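Local structure of deoxycytidylate deaminase (Cyanophage S-TIM5, 4P9E) at residues I40-F52 against N65-M79. The protein probably catalyses the zinc-dependent hydrolytic deamination of dCMP to dUMP. Numbering follows the deposited sequence.
With ZN (zinc ion), chain B.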
loop_
_atom_site.group_PDB
_atom_site.type_symbol
_atom_site.label_atom_id
_atom_site.label_comp_id
_atom_site.label_asym_id
_atom_site.label_seq_id
_atom_site.Cartn_x
_atom_site.Cartn_y
_atom_site.Cartn_z
ATOM N N ILE A 40 -10.696 11.315 5.279
ATOM C CA ILE A 40 -10.662 10.602 6.554
ATOM C C ILE A 40 -10.012 9.241 6.343
ATOM O O ILE A 40 -10.335 8.547 5.392
ATOM C CB ILE A 40 -12.079 10.368 7.117
ATOM C CG1 ILE A 40 -12.825 11.684 7.253
ATOM C CG2 ILE A 40 -12.021 9.657 8.463
ATOM C CD1 ILE A 40 -14.242 11.496 7.703
ATOM N N LEU A 41 -9.098 8.859 7.223
ATOM C CA LEU A 41 -8.428 7.580 7.079
ATOM C C LEU A 41 -8.695 6.651 8.245
ATOM O O LEU A 41 -8.551 5.450 8.118
ATOM C CB LEU A 41 -6.927 7.778 6.927
ATOM C CG LEU A 41 -6.497 8.682 5.786
ATOM C CD1 LEU A 41 -4.999 8.799 5.845
ATOM C CD2 LEU A 41 -6.995 8.181 4.423
ATOM N N ALA A 42 -9.078 7.204 9.380
ATOM C CA ALA A 42 -9.287 6.407 10.583
ATOM C C ALA A 42 -10.151 7.175 11.562
ATOM O O ALA A 42 -10.167 8.408 11.569
ATOM C CB ALA A 42 -7.947 6.049 11.244
ATOM N N HIS A 43 -10.866 6.436 12.396
ATOM C CA HIS A 43 -11.628 7.033 13.475
ATOM C C HIS A 43 -11.427 6.178 14.710
ATOM O O HIS A 43 -10.895 5.081 14.631
ATOM C CB HIS A 43 -13.099 7.148 13.099
ATOM C CG HIS A 43 -13.732 5.843 12.745
ATOM N ND1 HIS A 43 -14.573 5.172 13.598
ATOM C CD2 HIS A 43 -13.626 5.081 11.633
ATOM C CE1 HIS A 43 -14.971 4.045 13.026
ATOM N NE2 HIS A 43 -14.411 3.973 11.836
ATOM N N GLY A 44 -11.836 6.686 15.855
ATOM C CA GLY A 44 -11.528 6.022 17.093
ATOM C C GLY A 44 -12.253 6.669 18.244
ATOM O O GLY A 44 -12.579 7.852 18.229
ATOM N N TRP A 45 -12.518 5.867 19.256
ATOM C CA TRP A 45 -13.138 6.385 20.437
ATOM C C TRP A 45 -12.592 5.659 21.647
ATOM O O TRP A 45 -11.793 4.731 21.535
ATOM C CB TRP A 45 -14.662 6.285 20.346
ATOM C CG TRP A 45 -15.186 4.884 20.163
ATOM C CD1 TRP A 45 -15.407 3.960 21.142
ATOM C CD2 TRP A 45 -15.560 4.251 18.926
ATOM N NE1 TRP A 45 -15.888 2.805 20.603
ATOM C CE2 TRP A 45 -15.993 2.946 19.251
ATOM C CE3 TRP A 45 -15.565 4.657 17.586
ATOM C CZ2 TRP A 45 -16.429 2.039 18.277
ATOM C CZ3 TRP A 45 -16.002 3.756 16.617
ATOM C CH2 TRP A 45 -16.429 2.464 16.968
ATOM N N ASN A 46 -12.931 6.108 22.840
ATOM C CA ASN A 46 -12.307 5.491 23.999
ATOM C C ASN A 46 -13.084 4.293 24.525
ATOM O O ASN A 46 -14.305 4.290 24.541
ATOM C CB ASN A 46 -11.997 6.517 25.095
ATOM C CG ASN A 46 -13.231 7.140 25.670
ATOM O OD1 ASN A 46 -14.302 7.077 25.082
ATOM N ND2 ASN A 46 -13.092 7.744 26.835
ATOM N N GLY A 47 -12.362 3.259 24.931
ATOM C CA GLY A 47 -12.998 2.064 25.431
ATOM C C GLY A 47 -12.115 0.841 25.461
ATOM O O GLY A 47 -10.921 0.901 25.205
ATOM N N THR A 48 -12.734 -0.282 25.783
ATOM C CA THR A 48 -12.053 -1.567 25.912
ATOM C C THR A 48 -11.845 -2.236 24.556
ATOM O O THR A 48 -12.618 -2.012 23.616
ATOM C CB THR A 48 -12.855 -2.542 26.809
ATOM O OG1 THR A 48 -14.063 -2.943 26.141
ATOM C CG2 THR A 48 -13.186 -1.887 28.132
ATOM N N PRO A 49 -10.816 -3.070 24.487
ATOM C CA PRO A 49 -10.413 -3.731 23.251
ATOM C C PRO A 49 -11.475 -4.701 22.786
ATOM O O PRO A 49 -12.225 -5.220 23.601
ATOM C CB PRO A 49 -9.159 -4.490 23.669
ATOM C CG PRO A 49 -8.589 -3.673 24.746
ATOM C CD PRO A 49 -9.747 -3.101 25.497
ATOM N N SER A 50 -11.610 -4.910 21.413
ATOM C CA SER A 50 -12.617 -5.778 20.841
ATOM C C SER A 50 -12.443 -7.177 21.402
ATOM O O SER A 50 -11.386 -7.787 21.254
ATOM C CB SER A 50 -12.488 -5.790 19.324
ATOM O OG SER A 50 -12.765 -4.503 18.797
ATOM N N GLY A 51 -13.511 -7.704 21.993
ATOM C CA GLY A 51 -13.497 -9.026 22.597
ATOM C C GLY A 51 -13.125 -9.061 24.067
ATOM O O GLY A 51 -13.063 -10.120 24.677
ATOM N N PHE A 52 -12.955 -7.891 24.659
ATOM C CA PHE A 52 -12.795 -7.776 26.099
ATOM C C PHE A 52 -14.136 -8.062 26.757
ATOM O O PHE A 52 -15.177 -7.958 26.114
ATOM C CB PHE A 52 -12.351 -6.365 26.459
ATOM C CG PHE A 52 -11.656 -6.260 27.778
ATOM C CD1 PHE A 52 -10.505 -6.977 28.029
ATOM C CD2 PHE A 52 -12.139 -5.424 28.761
ATOM C CE1 PHE A 52 -9.859 -6.869 29.237
ATOM C CE2 PHE A 52 -11.495 -5.314 29.970
ATOM C CZ PHE A 52 -10.354 -6.038 30.208
ATOM N N ASN A 65 -10.379 1.731 34.384
ATOM C CA ASN A 65 -9.687 0.503 33.958
ATOM C C ASN A 65 -8.431 0.772 33.120
ATOM O O ASN A 65 -8.469 1.586 32.193
ATOM C CB ASN A 65 -10.686 -0.378 33.188
ATOM C CG ASN A 65 -10.174 -1.785 32.919
ATOM O OD1 ASN A 65 -9.067 -1.979 32.417
ATOM N ND2 ASN A 65 -11.003 -2.777 33.225
ATOM N N PRO A 66 -7.310 0.093 33.446
ATOM C CA PRO A 66 -6.042 0.290 32.733
ATOM C C PRO A 66 -6.060 -0.300 31.327
ATOM O O PRO A 66 -5.151 -0.028 30.533
ATOM C CB PRO A 66 -5.036 -0.476 33.602
ATOM C CG PRO A 66 -5.841 -1.546 34.223
ATOM C CD PRO A 66 -7.162 -0.892 34.531
ATOM N N PHE A 67 -7.081 -1.090 31.014
ATOM C CA PHE A 67 -7.140 -1.733 29.704
ATOM C C PHE A 67 -8.039 -1.067 28.657
ATOM O O PHE A 67 -8.229 -1.598 27.566
ATOM C CB PHE A 67 -7.387 -3.238 29.834
ATOM C CG PHE A 67 -6.183 -3.975 30.353
ATOM C CD1 PHE A 67 -5.136 -4.309 29.499
ATOM C CD2 PHE A 67 -6.062 -4.276 31.705
ATOM C CE1 PHE A 67 -4.005 -4.958 29.980
ATOM C CE2 PHE A 67 -4.932 -4.930 32.190
ATOM C CZ PHE A 67 -3.905 -5.272 31.324
ATOM N N VAL A 68 -8.554 0.117 28.966
ATOM C CA VAL A 68 -9.275 0.867 27.957
ATOM C C VAL A 68 -8.317 1.749 27.157
ATOM O O VAL A 68 -7.424 2.393 27.705
ATOM C CB VAL A 68 -10.475 1.664 28.544
ATOM C CG1 VAL A 68 -10.782 1.189 29.940
ATOM C CG2 VAL A 68 -10.219 3.158 28.520
ATOM N N LEU A 69 -8.494 1.732 25.843
ATOM C CA LEU A 69 -7.694 2.538 24.934
ATOM C C LEU A 69 -8.306 3.920 24.773
ATOM O O LEU A 69 -9.524 4.067 24.757
ATOM C CB LEU A 69 -7.640 1.866 23.561
ATOM C CG LEU A 69 -7.246 0.399 23.619
ATOM C CD1 LEU A 69 -8.297 -0.463 22.930
ATOM C CD2 LEU A 69 -5.894 0.219 23.001
ATOM N N HIS A 70 -7.455 4.930 24.649
ATOM C CA HIS A 70 -7.917 6.264 24.334
ATOM C C HIS A 70 -8.298 6.292 22.866
ATOM O O HIS A 70 -7.853 5.451 22.090
ATOM C CB HIS A 70 -6.826 7.277 24.627
ATOM C CG HIS A 70 -6.450 7.345 26.072
ATOM N ND1 HIS A 70 -5.392 8.100 26.528
ATOM C CD2 HIS A 70 -6.995 6.762 27.161
ATOM C CE1 HIS A 70 -5.294 7.965 27.840
ATOM N NE2 HIS A 70 -6.255 7.163 28.246
ATOM N N ALA A 71 -9.131 7.254 22.498
ATOM C CA ALA A 71 -9.580 7.420 21.125
ATOM C C ALA A 71 -8.395 7.519 20.162
ATOM O O ALA A 71 -8.437 6.994 19.050
ATOM C CB ALA A 71 -10.446 8.666 21.019
ATOM N N GLU A 72 -7.340 8.197 20.603
ATOM C CA GLU A 72 -6.172 8.425 19.772
ATOM C C GLU A 72 -5.408 7.121 19.581
ATOM O O GLU A 72 -4.943 6.828 18.489
ATOM C CB GLU A 72 -5.258 9.507 20.383
ATOM C CG GLU A 72 -5.919 10.862 20.687
ATOM C CD GLU A 72 -6.550 10.931 22.082
ATOM O OE1 GLU A 72 -7.166 9.932 22.536
ATOM O OE2 GLU A 72 -6.439 12.001 22.722
ATOM N N GLN A 73 -5.276 6.335 20.645
ATOM C CA GLN A 73 -4.750 4.978 20.539
ATOM C C GLN A 73 -5.505 4.076 19.533
ATOM O O GLN A 73 -4.886 3.355 18.751
ATOM C CB GLN A 73 -4.686 4.334 21.917
ATOM C CG GLN A 73 -3.528 4.860 22.723
ATOM C CD GLN A 73 -3.660 4.619 24.220
ATOM O OE1 GLN A 73 -4.587 3.958 24.684
ATOM N NE2 GLN A 73 -2.728 5.184 24.987
ATOM N N ASN A 74 -6.831 4.141 19.545
ATOM C CA ASN A 74 -7.630 3.414 18.563
ATOM C C ASN A 74 -7.405 3.844 17.108
ATOM O O ASN A 74 -7.205 3.003 16.220
ATOM C CB ASN A 74 -9.108 3.481 18.916
ATOM C CG ASN A 74 -9.534 2.336 19.792
ATOM O OD1 ASN A 74 -9.067 1.209 19.620
ATOM N ND2 ASN A 74 -10.420 2.608 20.740
ATOM N N ALA A 75 -7.437 5.144 16.867
ATOM C CA ALA A 75 -7.153 5.666 15.546
ATOM C C ALA A 75 -5.764 5.216 15.061
ATOM O O ALA A 75 -5.619 4.669 13.966
ATOM C CB ALA A 75 -7.274 7.195 15.541
ATOM N N LEU A 76 -4.758 5.444 15.897
ATOM C CA LEU A 76 -3.400 5.000 15.638
ATOM C C LEU A 76 -3.281 3.510 15.313
ATOM O O LEU A 76 -2.605 3.122 14.366
ATOM C CB LEU A 76 -2.537 5.309 16.854
ATOM C CG LEU A 76 -1.054 4.956 16.703
ATOM C CD1 LEU A 76 -0.427 5.739 15.571
ATOM C CD2 LEU A 76 -0.339 5.233 17.994
ATOM N N VAL A 77 -3.916 2.664 16.113
ATOM C CA VAL A 77 -3.889 1.234 15.827
ATOM C C VAL A 77 -4.559 0.913 14.481
ATOM O O VAL A 77 -4.078 0.072 13.729
ATOM C CB VAL A 77 -4.470 0.396 17.006
ATOM C CG1 VAL A 77 -4.997 -0.950 16.532
ATOM C CG2 VAL A 77 -3.412 0.216 18.094
ATOM N N LYS A 78 -5.646 1.601 14.165
ATOM C CA LYS A 78 -6.261 1.429 12.850
ATOM C C LYS A 78 -5.329 1.835 11.717
ATOM O O LYS A 78 -5.315 1.180 10.674
ATOM C CB LYS A 78 -7.594 2.173 12.748
ATOM C CG LYS A 78 -8.716 1.443 13.412
ATOM C CD LYS A 78 -9.974 2.262 13.486
ATOM C CE LYS A 78 -10.999 1.574 14.385
ATOM N NZ LYS A 78 -12.248 2.359 14.511
ATOM N N MET A 79 -4.559 2.902 11.919
ATOM C CA MET A 79 -3.560 3.327 10.945
ATOM C C MET A 79 -2.479 2.293 10.760
ATOM O O MET A 79 -2.011 2.108 9.665
ATOM C CB MET A 79 -2.917 4.665 11.319
ATOM C CG MET A 79 -3.839 5.846 11.164
ATOM S SD MET A 79 -4.688 5.862 9.577
ATOM C CE MET A 79 -3.407 6.378 8.446
HETATM ZN ZN ZN B . -4.400 9.635 25.801
HETATM O O HOH W 1 -6.075 11.315 25.197
#
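Nucleotide-site residues meet where Asn-74 and Lys-78, on one face of helix 71-79, grip carbonyls of strand 40-45. Asn-74 ND2 donates to Trp-45 O at 2.7 Å, nearly along the C=O axis, and that oxygen lies only 1° out of the Asn-74 amide plane. Lys-78, extended beyond CG, runs its aliphatic part beside the same strand and brings NZ to 3.0 Å from His-43 O, approaching 51° out of the carbonyl plane. The same NZ stands over one face of the His-43 ring, displaced toward its rim, and also bonds to Gly-38 O of a third subunit. His-43, Trp-45, Gly-47, Thr-48, Asn-74 and Lys-78 bind dCMP and dTTP in other structures of this protein; no nucleotide is bound to this chain here.

In the cytidine deaminase fold this helix packs on the sheet; its axis and that of strand 40-45, outermost in this chain's sheet, come within 5.7 Å. Gly-44 O rests against Ala-71 CB. Farther along, Met-79, bent about its CB-CG and CG-SD bonds, lays SD 3.7 Å from Ala-42 CB and reaches CE to Leu-41. Beyond the strand, Gly-47 and Leu-69 form a single antiparallel hydrogen-bonded bridge, Gly-47 N to Leu-69 O at 3.0 Å and Leu-69 N to Gly-47 O at 2.6 Å, and Pro-49 CG packs on Leu-69 CD1. Immediately after Leu-69 comes the N-cap His-70, whose ND1 binds zinc at 2.0 Å, with Cys-98 and Cys-101 completing the protein ligands. A zinc-bound water donates to Glu-72 OE2 at 2.6 Å; Glu-72 is the predicted proton donor.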